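Local coordinates for protein 1,4-dihydroxy-2-naphthoyl-CoA hydrolase (Prochlorococcus marinus, PDB 2HX5) that probably hydrolyses 1,4-dihydroxy-2-naphthoyl-CoA to 1,4-dihydroxy-2-naphthoate and free CoA, a step in the biosynthesis of phylloquinone (vitamin K1), at residues Glu5-Leu9 / Trp140-Ser144; Ser41-Leu47 / Gly136-Trp140; Val65-His71 / Leu117-Ile123. All blocks are in the same frame, centred on the assembly; numbering follows the deposited sequence. Where two conformers were deposited one is given.

Contact 1. Residues Glu5-Leu9 / Trp140-Ser144; sequences ENWLL and WLEAS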
ATOM      1  N   GLU A   5      -8.094  27.808   7.784  1.00 26.93           N
ATOM      2  CA  GLU A   5      -8.569  27.062   6.618  1.00 29.43           C
ATOM      3  C   GLU A   5      -7.427  26.732   5.661  1.00 27.18           C
ATOM      4  O   GLU A   5      -7.477  25.728   4.951  1.00 26.81           O
ATOM      5  CB  GLU A   5      -9.597  27.876   5.833  1.00 31.35           C
ATOM      6  CG  GLU A   5     -10.840  28.216   6.597  1.00 37.98           C
ATOM      7  CD  GLU A   5     -11.759  29.147   5.802  1.00 37.48           C
ATOM      8  OE1 GLU A   5     -11.635  29.190   4.549  1.00 47.44           O
ATOM      9  OE2 GLU A   5     -12.595  29.832   6.441  1.00 60.30           O
ATOM     10  N   ASN A   6      -6.396  27.573   5.639  1.00 23.21           N
ATOM     11  CA  ASN A   6      -5.253  27.360   4.790  1.00 23.69           C
ATOM     12  C   ASN A   6      -4.584  26.021   5.104  1.00 24.96           C
ATOM     13  O   ASN A   6      -4.022  25.385   4.184  1.00 27.56           O
ATOM     14  CB  ASN A   6      -4.225  28.485   4.942  1.00 27.25           C
ATOM     15  CG  ASN A   6      -4.677  29.784   4.331  1.00 35.62           C
ATOM     16  OD1 ASN A   6      -4.104  30.835   4.612  1.00 46.90           O
ATOM     17  ND2 ASN A   6      -5.695  29.727   3.492  1.00 38.38           N
ATOM     18  N   TRP A   7      -4.628  25.583   6.371  1.00 19.24           N
ATOM     19  CA  TRP A   7      -4.014  24.291   6.682  1.00 16.09           C
ATOM     20  C   TRP A   7      -4.983  23.181   7.136  1.00 13.29           C
ATOM     21  O   TRP A   7      -4.562  22.030   7.272  1.00 16.47           O
ATOM     22  CB  TRP A   7      -2.881  24.418   7.717  1.00 16.29           C
ATOM     23  CG  TRP A   7      -3.283  24.927   9.091  1.00 14.78           C
ATOM     24  CD1 TRP A   7      -3.732  24.161  10.140  1.00 14.92           C
ATOM     25  CD2 TRP A   7      -3.226  26.255   9.582  1.00 14.86           C
ATOM     26  NE1 TRP A   7      -3.972  24.923  11.228  1.00 16.18           N
ATOM     27  CE2 TRP A   7      -3.688  26.234  10.926  1.00 18.13           C
ATOM     28  CE3 TRP A   7      -2.864  27.478   9.018  1.00 19.25           C
ATOM     29  CZ2 TRP A   7      -3.757  27.378  11.710  1.00 21.28           C
ATOM     30  CZ3 TRP A   7      -2.925  28.593   9.796  1.00 18.28           C
ATOM     31  CH2 TRP A   7      -3.379  28.548  11.115  1.00 16.28           C
ATOM     32  N   LEU A   8      -6.256  23.531   7.349  1.00 14.82           N
ATOM     33  CA  LEU A   8      -7.298  22.553   7.769  1.00 15.81           C
ATOM     34  C   LEU A   8      -8.266  22.128   6.686  1.00 17.52           C
ATOM     35  O   LEU A   8      -8.998  21.157   6.872  1.00 16.45           O
ATOM     36  CB  LEU A   8      -8.082  23.096   8.968  1.00 17.18           C
ATOM     37  CG  LEU A   8      -7.296  23.394  10.244  1.00 14.84           C
ATOM     38  CD1 LEU A   8      -8.220  24.030  11.332  1.00 18.08           C
ATOM     39  CD2 LEU A   8      -6.603  22.184  10.801  1.00 16.14           C
ATOM     40  N   LEU A   9      -8.296  22.868   5.584  1.00 16.53           N
ATOM     41  CA  LEU A   9      -9.117  22.530   4.427  1.00 16.97           C
ATOM     42  C   LEU A   9      -8.194  22.122   3.314  1.00 17.97           C
ATOM     43  O   LEU A   9      -7.448  22.959   2.773  1.00 19.57           O
ATOM     44  CB  LEU A   9     -10.006  23.695   3.961  1.00 16.33           C
ATOM     45  CG  LEU A   9     -10.993  24.237   4.972  1.00 25.49           C
ATOM     46  CD1 LEU A   9     -11.857  25.395   4.360  1.00 27.86           C
ATOM     47  CD2 LEU A   9     -11.898  23.119   5.457  1.00 25.89           C
ATOM     48  N   TRP A 140       0.461  24.216  16.566  1.00 16.79           N
ATOM     49  CA  TRP A 140      -0.517  23.834  15.594  1.00 15.70           C
ATOM     50  C   TRP A 140      -1.884  23.578  16.213  1.00 18.53           C
ATOM     51  O   TRP A 140      -2.879  24.032  15.679  1.00 19.79           O
ATOM     52  CB  TRP A 140       0.019  22.638  14.827  1.00 17.55           C
ATOM     53  CG  TRP A 140      -0.933  22.015  13.832  1.00 15.12           C
ATOM     54  CD1 TRP A 140      -1.216  22.428  12.544  1.00 15.64           C
ATOM     55  CD2 TRP A 140      -1.653  20.790  14.015  1.00 15.57           C
ATOM     56  NE1 TRP A 140      -2.102  21.553  11.960  1.00 15.58           N
ATOM     57  CE2 TRP A 140      -2.364  20.537  12.836  1.00 16.38           C
ATOM     58  CE3 TRP A 140      -1.735  19.868  15.072  1.00 18.68           C
ATOM     59  CZ2 TRP A 140      -3.185  19.409  12.691  1.00 17.65           C
ATOM     60  CZ3 TRP A 140      -2.497  18.774  14.927  1.00 23.64           C
ATOM     61  CH2 TRP A 140      -3.231  18.546  13.761  1.00 18.86           C
ATOM     62  N   LEU A 141      -1.948  22.817  17.300  1.00 16.86           N
ATOM     63  CA  LEU A 141      -3.204  22.575  18.016  1.00 16.67           C
ATOM     64  C   LEU A 141      -3.826  23.894  18.460  1.00 19.95           C
ATOM     65  O   LEU A 141      -5.021  24.149  18.224  1.00 21.81           O
ATOM     66  CB  LEU A 141      -2.975  21.645  19.207  1.00 18.89           C
ATOM     67  CG  LEU A 141      -2.660  20.214  18.854  1.00 17.92           C
ATOM     68  CD1 LEU A 141      -2.187  19.423  20.069  1.00 18.62           C
ATOM     69  CD2 LEU A 141      -3.877  19.523  18.236  1.00 17.98           C
ATOM     70  N   GLU A 142      -3.017  24.765  19.069  1.00 19.35           N
ATOM     71  CA  GLU A 142      -3.541  26.035  19.547  1.00 21.79           C
ATOM     72  C   GLU A 142      -4.077  26.882  18.370  1.00 22.00           C
ATOM     73  O   GLU A 142      -5.176  27.475  18.493  1.00 24.56           O
ATOM     74  CB  GLU A 142      -2.464  26.784  20.331  1.00 21.06           C
ATOM     75  CG  GLU A 142      -3.043  27.894  21.245  1.00 27.58           C
ATOM     76  CD  GLU A 142      -3.830  27.304  22.441  1.00 42.72           C
ATOM     77  OE1 GLU A 142      -3.550  26.144  22.826  1.00 57.61           O
ATOM     78  OE2 GLU A 142      -4.730  27.983  22.988  1.00 56.58           O
ATOM     79  N   ALA A 143      -3.325  26.955  17.268  1.00 18.91           N
ATOM     80  CA  ALA A 143      -3.681  27.791  16.117  1.00 20.47           C
ATOM     81  C   ALA A 143      -4.935  27.278  15.450  1.00 22.04           C
ATOM     82  O   ALA A 143      -5.648  28.025  14.802  1.00 22.30           O
ATOM     83  CB  ALA A 143      -2.516  27.897  15.108  1.00 21.94           C
ATOM     84  N   SER A 144      -5.190  25.978  15.591  1.00 21.90           N
ATOM     85  CA  SER A 144      -6.284  25.304  14.927  1.00 26.27           C
ATOM     86  C   SER A 144      -7.553  25.278  15.765  1.00 33.54           C
ATOM     87  O   SER A 144      -8.534  24.636  15.357  1.00 35.63           O
ATOM     88  CB  SER A 144      -5.898  23.860  14.615  1.00 21.10           C
ATOM     89  OG  SER A 144      -4.800  23.796  13.737  1.00 18.13           O
TER
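Leu8 and Ser144 mark where the two backbones run nearest each other, their CA atoms 7.7 Å apart, too far for a main-chain bond, so side chains do the joining. Residues 5-8 make one short helical turn, which Leu9 leaves for an extended conformation; 140-143 is the end of helix 135-143, and Ser144 follows it. The indole of Trp7 spans the gap. Its CG lies between the backbone N and the carbonyl carbon (chi1 63°), a rotation that turns the ring toward the other helix. There Trp7 NE1 gives Ser144 OG a nearly straight hydrogen bond of 2.9 Å (174° at the hydrogen), the oxygen lying in the plane of the indole. Ser144 OG in turn donates to Trp140 O at 2.7 Å, so serine suits the site by accepting from the indole while tying itself to the helix end. At the benzo side, Trp7 CZ2 meets Ala143 CB at 3.7 Å, where a bare methyl lets the large ring come close. Trp7 CD1 lies 3.6 Å from Trp140 NE1, and the five-membered rings meet obliquely, their planes at 46°; the Trp140 N-H itself is used by Ser41. Leu8 adds its two methyls, CD2 lying 3.8 Å from Ser144 OG. With a phenylalanine in place of Trp7 the ring N-H is gone, and Ser144 OG would probably be left without its donor. This is terminal packing in a hot-dog fold: the turn that leads into strand 9-13 meets the C-terminal helix beside the end of the long helix 29-45.

Contact 2. Residues Ser41-Leu47 / Gly136-Trp140; sequences SLESYGL and GIDRW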
ATOM      1  N   SER A  41      -1.093  19.257   6.645  1.00 13.78           N
ATOM      2  CA  SER A  41      -1.528  20.336   7.523  1.00 14.00           C
ATOM      3  C   SER A  41      -0.421  20.960   8.358  1.00 14.43           C
ATOM      4  O   SER A  41      -0.280  22.155   8.449  1.00 15.40           O
ATOM      5  CB  SER A  41      -2.639  19.804   8.422  1.00 16.03           C
ATOM      6  OG  SER A  41      -3.190  20.863   9.215  1.00 14.98           O
ATOM      7  N   LEU A  42       0.422  20.090   8.904  1.00 13.24           N
ATOM      8  CA  LEU A  42       1.530  20.558   9.691  1.00 15.42           C
ATOM      9  C   LEU A  42       2.476  21.382   8.811  1.00 15.64           C
ATOM     10  O   LEU A  42       2.921  22.456   9.231  1.00 15.71           O
ATOM     11  CB  LEU A  42       2.297  19.389  10.312  1.00 16.91           C
ATOM     12  CG  LEU A  42       1.520  18.491  11.309  1.00 15.41           C
ATOM     13  CD1 LEU A  42       2.451  17.316  11.718  1.00 17.52           C
ATOM     14  CD2 LEU A  42       1.018  19.295  12.494  1.00 16.44           C
ATOM     15  N   GLU A  43       2.745  20.879   7.602  1.00 16.62           N
ATOM     16  CA  GLU A  43       3.591  21.575   6.597  1.00 16.57           C
ATOM     17  C   GLU A  43       3.026  22.970   6.235  1.00 17.09           C
ATOM     18  O   GLU A  43       3.731  23.976   6.221  1.00 19.13           O
ATOM     19  CB  GLU A  43       3.642  20.665   5.377  1.00 18.98           C
ATOM     20  CG  GLU A  43       4.375  21.055   4.131  1.00 24.26           C
ATOM     21  CD  GLU A  43       4.248  19.866   3.152  1.00 26.09           C
ATOM     22  OE1 GLU A  43       3.244  19.786   2.382  1.00 30.76           O
ATOM     23  OE2 GLU A  43       5.103  18.958   3.305  1.00 30.51           O
ATOM     24  N   SER A  44       1.719  22.996   5.963  0.50 15.33           N
ATOM     25  CA  SER A  44       0.989  24.217   5.571  0.50 16.14           C
ATOM     26  C   SER A  44       0.879  25.267   6.673  0.50 16.05           C
ATOM     27  O   SER A  44       0.777  26.457   6.396  0.50 17.34           O
ATOM     28  CB  SER A  44      -0.410  23.826   5.113  0.50 15.76           C
ATOM     29  OG  SER A  44      -1.127  24.984   4.724  0.50 17.32           O
ATOM     30  N   TYR A  45       0.838  24.821   7.914  1.00 15.02           N
ATOM     31  CA  TYR A  45       0.911  25.703   9.074  1.00 15.86           C
ATOM     32  C   TYR A  45       2.317  26.305   9.218  1.00 17.54           C
ATOM     33  O   TYR A  45       2.476  27.441   9.675  1.00 20.20           O
ATOM     34  CB  TYR A  45       0.535  24.919  10.318  1.00 17.52           C
ATOM     35  CG  TYR A  45       0.680  25.700  11.572  1.00 16.50           C
ATOM     36  CD1 TYR A  45      -0.122  26.820  11.817  1.00 19.38           C
ATOM     37  CD2 TYR A  45       1.627  25.364  12.497  1.00 17.21           C
ATOM     38  CE1 TYR A  45       0.049  27.570  12.954  1.00 22.50           C
ATOM     39  CE2 TYR A  45       1.783  26.097  13.650  1.00 20.04           C
ATOM     40  CZ  TYR A  45       0.995  27.196  13.864  1.00 23.22           C
ATOM     41  OH  TYR A  45       1.158  27.925  15.013  1.00 27.63           O
ATOM     42  N   GLY A  46       3.330  25.545   8.806  1.00 18.50           N
ATOM     43  CA  GLY A  46       4.700  26.010   8.749  1.00 19.35           C
ATOM     44  C   GLY A  46       5.703  25.197   9.533  1.00 21.09           C
ATOM     45  O   GLY A  46       6.850  25.683   9.675  1.00 22.66           O
ATOM     46  N   LEU A  47       5.350  23.999  10.023  1.00 18.72           N
ATOM     47  CA  LEU A  47       6.304  23.169  10.756  1.00 19.64           C
ATOM     48  C   LEU A  47       7.240  22.449   9.791  1.00 22.57           C
ATOM     49  O   LEU A  47       6.912  22.231   8.638  1.00 21.32           O
ATOM     50  CB  LEU A  47       5.590  22.173  11.681  1.00 20.07           C
ATOM     51  CG  LEU A  47       4.631  22.734  12.726  1.00 18.66           C
ATOM     52  CD1 LEU A  47       4.068  21.597  13.565  1.00 21.12           C
ATOM     53  CD2 LEU A  47       5.306  23.776  13.583  1.00 22.55           C
ATOM     54  N   GLY A 136       5.984  22.294  18.545  1.00 20.65           N
ATOM     55  CA  GLY A 136       5.389  22.635  17.255  1.00 19.95           C
ATOM     56  C   GLY A 136       3.995  22.085  17.117  1.00 17.73           C
ATOM     57  O   GLY A 136       3.109  22.737  16.565  1.00 18.79           O
ATOM     58  N   ILE A 137       3.778  20.854  17.589  1.00 19.85           N
ATOM     59  CA  ILE A 137       2.448  20.244  17.575  1.00 18.46           C
ATOM     60  C   ILE A 137       1.511  21.028  18.490  1.00 16.58           C
ATOM     61  O   ILE A 137       0.364  21.333  18.140  1.00 18.80           O
ATOM     62  CB  ILE A 137       2.525  18.743  18.000  1.00 18.54           C
ATOM     63  CG1 ILE A 137       3.335  17.939  16.968  1.00 22.59           C
ATOM     64  CG2 ILE A 137       1.157  18.172  18.247  1.00 20.21           C
ATOM     65  CD1 ILE A 137       2.644  17.803  15.632  1.00 26.28           C
ATOM     66  N   ASP A 138       2.017  21.495  19.650  1.00 17.17           N
ATOM     67  CA  ASP A 138       1.219  22.323  20.522  1.00 19.53           C
ATOM     68  C   ASP A 138       0.844  23.657  19.870  1.00 18.71           C
ATOM     69  O   ASP A 138      -0.282  24.098  19.979  1.00 18.36           O
ATOM     70  CB  ASP A 138       1.954  22.575  21.821  1.00 23.21           C
ATOM     71  CG  ASP A 138       1.376  21.792  22.990  1.00 35.76           C
ATOM     72  OD1 ASP A 138       0.250  21.248  22.886  1.00 41.95           O
ATOM     73  OD2 ASP A 138       2.067  21.742  24.040  1.00 50.31           O
ATOM     74  N   ARG A 139       1.770  24.287  19.149  1.00 17.52           N
ATOM     75  CA  ARG A 139       1.422  25.501  18.383  1.00 17.96           C
ATOM     76  C   ARG A 139       0.341  25.306  17.315  1.00 16.55           C
ATOM     77  O   ARG A 139      -0.582  26.142  17.176  1.00 18.50           O
ATOM     78  CB  ARG A 139       2.674  26.071  17.738  1.00 21.37           C
ATOM     79  CG  ARG A 139       3.597  26.759  18.725  1.00 22.49           C
ATOM     80  CD  ARG A 139       4.681  27.560  18.032  1.00 23.59           C
ATOM     81  NE  ARG A 139       5.728  26.732  17.455  1.00 31.24           N
ATOM     82  CZ  ARG A 139       6.029  26.654  16.162  1.00 35.71           C
ATOM     83  NH1 ARG A 139       5.333  27.330  15.245  1.00 31.89           N
ATOM     84  NH2 ARG A 139       7.040  25.863  15.792  1.00 37.44           N
ATOM     85  N   TRP A 140       0.461  24.216  16.566  1.00 16.79           N
ATOM     86  CA  TRP A 140      -0.517  23.834  15.594  1.00 15.70           C
ATOM     87  C   TRP A 140      -1.884  23.578  16.213  1.00 18.53           C
ATOM     88  O   TRP A 140      -2.879  24.032  15.679  1.00 19.79           O
ATOM     89  CB  TRP A 140       0.019  22.638  14.827  1.00 17.55           C
ATOM     90  CG  TRP A 140      -0.933  22.015  13.832  1.00 15.12           C
ATOM     91  CD1 TRP A 140      -1.216  22.428  12.544  1.00 15.64           C
ATOM     92  CD2 TRP A 140      -1.653  20.790  14.015  1.00 15.57           C
ATOM     93  NE1 TRP A 140      -2.102  21.553  11.960  1.00 15.58           N
ATOM     94  CE2 TRP A 140      -2.364  20.537  12.836  1.00 16.38           C
ATOM     95  CE3 TRP A 140      -1.735  19.868  15.072  1.00 18.68           C
ATOM     96  CZ2 TRP A 140      -3.185  19.409  12.691  1.00 17.65           C
ATOM     97  CZ3 TRP A 140      -2.497  18.774  14.927  1.00 23.64           C
ATOM     98  CH2 TRP A 140      -3.231  18.546  13.761  1.00 18.86           C
TER
HETATM   99  O   HOH W   1       4.506  28.201  12.088  1.00 44.12           O
HETATM  100  O   HOH W   2       6.958  27.073  12.626  1.00 47.94           O
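Tyr45 and Trp140 meet where the long helix of the hot-dog fold, 29-45, runs out against helix 135-143, the segments crossing at 83° with their axes 10.8 Å apart. A Schellman motif ends the first helix: Leu47 N reaches back to Leu42 O and Gly46 N to Glu43 O, with Gly46 as the C-prime residue of positive phi. Tyr45 extends CG anti to its backbone N (chi1 175°), which lays the ring over the first atoms of Trp140. CA of Trp140 sits over one face, off centre, and the indole turns its edge toward that same face in an offset edge-to-face pair. Leu42 comes at Trp140 from another direction, crossing it at about a right angle: its CD2 stands over the middle of the indole, 3.4 Å from Trp140 CD2, in a close CH-pi contact. Leu42 CD2 also touches Ile137 CD1 at 3.8 Å. At the rim of the indole, NE1 of Trp140 donates to Ser41 OG at 3.0 Å, with the oxygen close to the ring plane; Ser41 in turn gives its own proton to Trp7 O, and the small hydroxyl is satisfied twice in a buried place. Leu47, whose N closes the motif, rests CD1 3.3 Å from Gly136 O, and the lack of a side chain on Gly136 makes room for the other methyl. Arg139, salt-bridged through NE to Glu135, bends at chi3 alongside that methyl, Leu47 CD2 lying 3.5 Å from Arg139 NH2, while Arg139 NH1 gives a hydrogen bond of 3.1 Å to the water on Gly46 O.

Contact 3. Residues Val65-His71 / Leu117-Ile123; sequences VALPIIH and LIRHLAI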
ATOM      1  N   VAL A  65      10.602  12.874  20.364  1.00 16.78           N
ATOM      2  CA  VAL A  65       9.218  12.505  20.778  1.00 18.34           C
ATOM      3  C   VAL A  65       8.550  11.774  19.628  1.00 17.53           C
ATOM      4  O   VAL A  65       8.589  12.289  18.491  1.00 20.79           O
ATOM      5  CB  VAL A  65       8.380  13.759  21.173  1.00 19.54           C
ATOM      6  CG1 VAL A  65       6.948  13.377  21.490  1.00 17.45           C
ATOM      7  CG2 VAL A  65       9.016  14.446  22.380  1.00 20.23           C
ATOM      8  N   ALA A  66       8.044  10.563  19.892  1.00 16.53           N
ATOM      9  CA  ALA A  66       7.269   9.777  18.942  1.00 16.19           C
ATOM     10  C   ALA A  66       5.796  10.094  19.213  1.00 16.25           C
ATOM     11  O   ALA A  66       5.412  10.449  20.300  1.00 16.69           O
ATOM     12  CB  ALA A  66       7.497   8.270  19.139  1.00 17.72           C
ATOM     13  N   LEU A  67       4.971  10.004  18.179  1.00 16.76           N
ATOM     14  CA  LEU A  67       3.518  10.306  18.252  1.00 16.15           C
ATOM     15  C   LEU A  67       2.719   9.080  17.768  1.00 16.85           C
ATOM     16  O   LEU A  67       1.925   9.172  16.777  1.00 16.59           O
ATOM     17  CB  LEU A  67       3.188  11.543  17.428  1.00 16.32           C
ATOM     18  CG  LEU A  67       3.876  12.849  17.770  1.00 18.85           C
ATOM     19  CD1 LEU A  67       3.577  13.939  16.779  1.00 19.22           C
ATOM     20  CD2 LEU A  67       3.453  13.338  19.156  1.00 20.64           C
ATOM     21  N   PRO A  68       2.905   7.939  18.404  1.00 15.21           N
ATOM     22  CA  PRO A  68       2.191   6.739  17.941  1.00 15.94           C
ATOM     23  C   PRO A  68       0.666   6.902  17.993  1.00 15.98           C
ATOM     24  O   PRO A  68       0.091   7.503  18.895  1.00 16.08           O
ATOM     25  CB  PRO A  68       2.595   5.658  18.925  1.00 17.77           C
ATOM     26  CG  PRO A  68       3.035   6.408  20.158  1.00 18.43           C
ATOM     27  CD  PRO A  68       3.723   7.624  19.591  1.00 15.84           C
ATOM     28  N   ILE A  69       0.044   6.328  16.992  1.00 15.58           N
ATOM     29  CA  ILE A  69      -1.384   6.205  16.933  1.00 14.15           C
ATOM     30  C   ILE A  69      -1.818   5.079  17.861  1.00 15.99           C
ATOM     31  O   ILE A  69      -1.420   3.921  17.688  1.00 16.32           O
ATOM     32  CB  ILE A  69      -1.871   5.992  15.465  1.00 14.98           C
ATOM     33  CG1 ILE A  69      -1.559   7.287  14.681  1.00 17.02           C
ATOM     34  CG2 ILE A  69      -3.332   5.628  15.380  1.00 15.46           C
ATOM     35  CD1 ILE A  69      -1.495   7.154  13.135  1.00 20.33           C
ATOM     36  N   ILE A  70      -2.694   5.401  18.824  1.00 13.79           N
ATOM     37  CA  ILE A  70      -3.187   4.417  19.752  1.00 14.45           C
ATOM     38  C   ILE A  70      -4.610   3.937  19.423  1.00 12.87           C
ATOM     39  O   ILE A  70      -5.033   2.902  19.937  1.00 13.96           O
ATOM     40  CB  ILE A  70      -3.105   4.913  21.221  1.00 15.74           C
ATOM     41  CG1 ILE A  70      -3.790   6.252  21.393  1.00 15.62           C
ATOM     42  CG2 ILE A  70      -1.632   5.001  21.606  1.00 18.00           C
ATOM     43  CD1 ILE A  70      -4.147   6.627  22.865  1.00 18.35           C
ATOM     44  N   HIS A  71      -5.335   4.705  18.626  1.00 14.03           N
ATOM     45  CA  HIS A  71      -6.719   4.363  18.229  1.00 13.95           C
ATOM     46  C   HIS A  71      -7.025   5.070  16.942  1.00 13.60           C
ATOM     47  O   HIS A  71      -6.631   6.220  16.737  1.00 15.41           O
ATOM     48  CB  HIS A  71      -7.734   4.772  19.303  1.00 15.02           C
ATOM     49  CG  HIS A  71      -9.160   4.626  18.882  1.00 13.42           C
ATOM     50  ND1 HIS A  71      -9.789   3.399  18.849  1.00 14.83           N
ATOM     51  CD2 HIS A  71     -10.075   5.535  18.456  1.00 16.58           C
ATOM     52  CE1 HIS A  71     -11.025   3.555  18.392  1.00 15.12           C
ATOM     53  NE2 HIS A  71     -11.234   4.844  18.160  1.00 16.96           N
ATOM     54  N   LEU A 117     -11.253   9.308  12.579  1.00 14.38           N
ATOM     55  CA  LEU A 117     -10.696   9.892  13.793  1.00 15.49           C
ATOM     56  C   LEU A 117      -9.410   9.138  14.083  1.00 15.92           C
ATOM     57  O   LEU A 117      -9.404   7.897  14.051  1.00 15.61           O
ATOM     58  CB  LEU A 117     -11.686   9.724  14.953  1.00 14.04           C
ATOM     59  CG  LEU A 117     -11.243  10.307  16.265  1.00 14.84           C
ATOM     60  CD1 LEU A 117     -11.434  11.847  16.269  1.00 19.21           C
ATOM     61  CD2 LEU A 117     -12.126   9.769  17.458  1.00 21.08           C
ATOM     62  N   ILE A 118      -8.309   9.830  14.368  1.00 14.13           N
ATOM     63  CA  ILE A 118      -7.015   9.254  14.684  1.00 13.33           C
ATOM     64  C   ILE A 118      -6.549   9.880  15.977  1.00 16.76           C
ATOM     65  O   ILE A 118      -6.507  11.105  16.080  1.00 15.44           O
ATOM     66  CB  ILE A 118      -5.986   9.498  13.579  1.00 15.92           C
ATOM     67  CG1 ILE A 118      -6.409   8.833  12.276  1.00 17.81           C
ATOM     68  CG2 ILE A 118      -4.606   8.910  13.996  1.00 17.37           C
ATOM     69  CD1 ILE A 118      -5.392   8.967  11.116  1.00 17.38           C
ATOM     70  N   ARG A 119      -6.215   9.063  16.980  1.00 14.20           N
ATOM     71  CA  ARG A 119      -5.705   9.516  18.278  1.00 13.55           C
ATOM     72  C   ARG A 119      -4.278   9.122  18.493  1.00 14.41           C
ATOM     73  O   ARG A 119      -3.915   7.977  18.300  1.00 15.35           O
ATOM     74  CB  ARG A 119      -6.587   8.922  19.385  1.00 15.31           C
ATOM     75  CG  ARG A 119      -6.286   9.435  20.771  1.00 15.90           C
ATOM     76  CD  ARG A 119      -7.215   8.790  21.847  1.00 17.52           C
ATOM     77  NE  ARG A 119      -8.610   8.963  21.484  1.00 18.27           N
ATOM     78  CZ  ARG A 119      -9.555   7.996  21.486  1.00 20.55           C
ATOM     79  NH1 ARG A 119      -9.338   6.759  21.964  1.00 19.63           N
ATOM     80  NH2 ARG A 119     -10.756   8.259  21.007  1.00 24.62           N
ATOM     81  N   HIS A 120      -3.466  10.115  18.910  1.00 14.48           N
ATOM     82  CA  HIS A 120      -2.048   9.967  19.135  1.00 13.53           C
ATOM     83  C   HIS A 120      -1.667  10.172  20.577  1.00 12.99           C
ATOM     84  O   HIS A 120      -2.279  11.012  21.255  1.00 14.70           O
ATOM     85  CB  HIS A 120      -1.285  11.052  18.350  1.00 15.03           C
ATOM     86  CG  HIS A 120      -1.457  11.023  16.854  1.00 14.31           C
ATOM     87  ND1 HIS A 120      -0.468  10.571  15.992  1.00 15.61           N
ATOM     88  CD2 HIS A 120      -2.486  11.458  16.075  1.00 15.55           C
ATOM     89  CE1 HIS A 120      -0.932  10.691  14.741  1.00 15.57           C
ATOM     90  NE2 HIS A 120      -2.122  11.262  14.767  1.00 17.60           N
ATOM     91  N   LEU A 121      -0.620   9.486  21.011  1.00 15.49           N
ATOM     92  CA  LEU A 121      -0.026   9.709  22.313  1.00 15.87           C
ATOM     93  C   LEU A 121       1.406  10.174  22.062  1.00 15.27           C
ATOM     94  O   LEU A 121       2.114   9.569  21.222  1.00 19.65           O
ATOM     95  CB  LEU A 121      -0.026   8.378  23.081  1.00 19.35           C
ATOM     96  CG  LEU A 121       0.346   8.230  24.531  1.00 27.40           C
ATOM     97  CD1 LEU A 121      -0.404   9.238  25.406  1.00 26.91           C
ATOM     98  CD2 LEU A 121      -0.008   6.779  24.927  1.00 24.45           C
ATOM     99  N   ALA A 122       1.851  11.160  22.840  1.00 14.85           N
ATOM    100  CA  ALA A 122       3.265  11.553  22.802  1.00 15.62           C
ATOM    101  C   ALA A 122       4.066  10.678  23.772  1.00 16.73           C
ATOM    102  O   ALA A 122       3.718  10.601  24.957  1.00 16.46           O
ATOM    103  CB  ALA A 122       3.461  13.052  23.118  1.00 16.48           C
ATOM    104  N   ILE A 123       5.113  10.022  23.266  1.00 16.15           N
ATOM    105  CA  ILE A 123       6.045   9.264  24.092  1.00 16.31           C
ATOM    106  C   ILE A 123       7.459   9.631  23.734  1.00 14.47           C
ATOM    107  O   ILE A 123       7.768  10.039  22.612  1.00 15.65           O
ATOM    108  CB  ILE A 123       5.851   7.739  23.968  1.00 17.82           C
ATOM    109  CG1 ILE A 123       6.190   7.252  22.557  1.00 18.13           C
ATOM    110  CG2 ILE A 123       4.419   7.384  24.388  1.00 17.48           C
ATOM    111  CD1 ILE A 123       6.007   5.724  22.350  1.00 19.67           C
TER
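His120 ND1 donates to Leu67 O at 2.9 Å, with the carbonyl oxygen near the ring plane; the donor lies tilted from the plane of that carbonyl. Ile69 CG1 covers a face of the same imidazole, 3.5 Å from His120 CE1, and also meets Ile118 CG2. Next to them Pro68 O takes the backbone N-H of Leu121, whereas the proline nitrogen has no hydrogen to offer Leu121 O. Ala66 and Ile123 form an antiparallel hydrogen-bonded pair at the far end, Ala66 N lying 2.8 Å from Ile123 O. Toward the other end the ladder slips by one residue in a classic beta bulge: Ile70 and His71 both face Arg119, with Ile70 N bonded to Arg119 O and Arg119 N to His71 O. At the bulge the guanidinium of Arg119 lies almost parallel to the imidazole of His71, planes 10° apart, with His71 CD2 over it, 3.8 Å from Arg119 NH1. In the next shell Gln101 accepts from Arg119 NE, Phe100 stacks on His120, and His71 ND1 is hydrogen-bonded to Asp75 of the third subunit, whose strand continues the sheet. Ala66, Leu67, Pro68 and Ile69, with His35, line the site of a bound 2-ethoxyethanol, probably from the crystallisation liquor.

In the fold
Contacts 1 and 2 share helix 135-143 and the residue Trp140, and they touch directly: Ala143 CB packs on Tyr45 CE1 at 3.4 Å. Contact 2 is the more buried, built of aromatic and aliphatic packing between helices, with its arginine at the solvent-facing rim; contact 1 is only partly buried and rests on indoles and a hydroxyl. Contact 3, also partly buried, with His71, Ile118, His120 and Ala122 its buried residues, is a ladder of main-chain bonds between strands, about 16 Å from contact 2 centre to centre. Contact 3 reaches the third subunit and contact 2, through Glu43, the second, while no other chain touches contact 1. Ile137 CG1 against Leu67 CD1, at 4.0 Å, joins contacts 2 and 3.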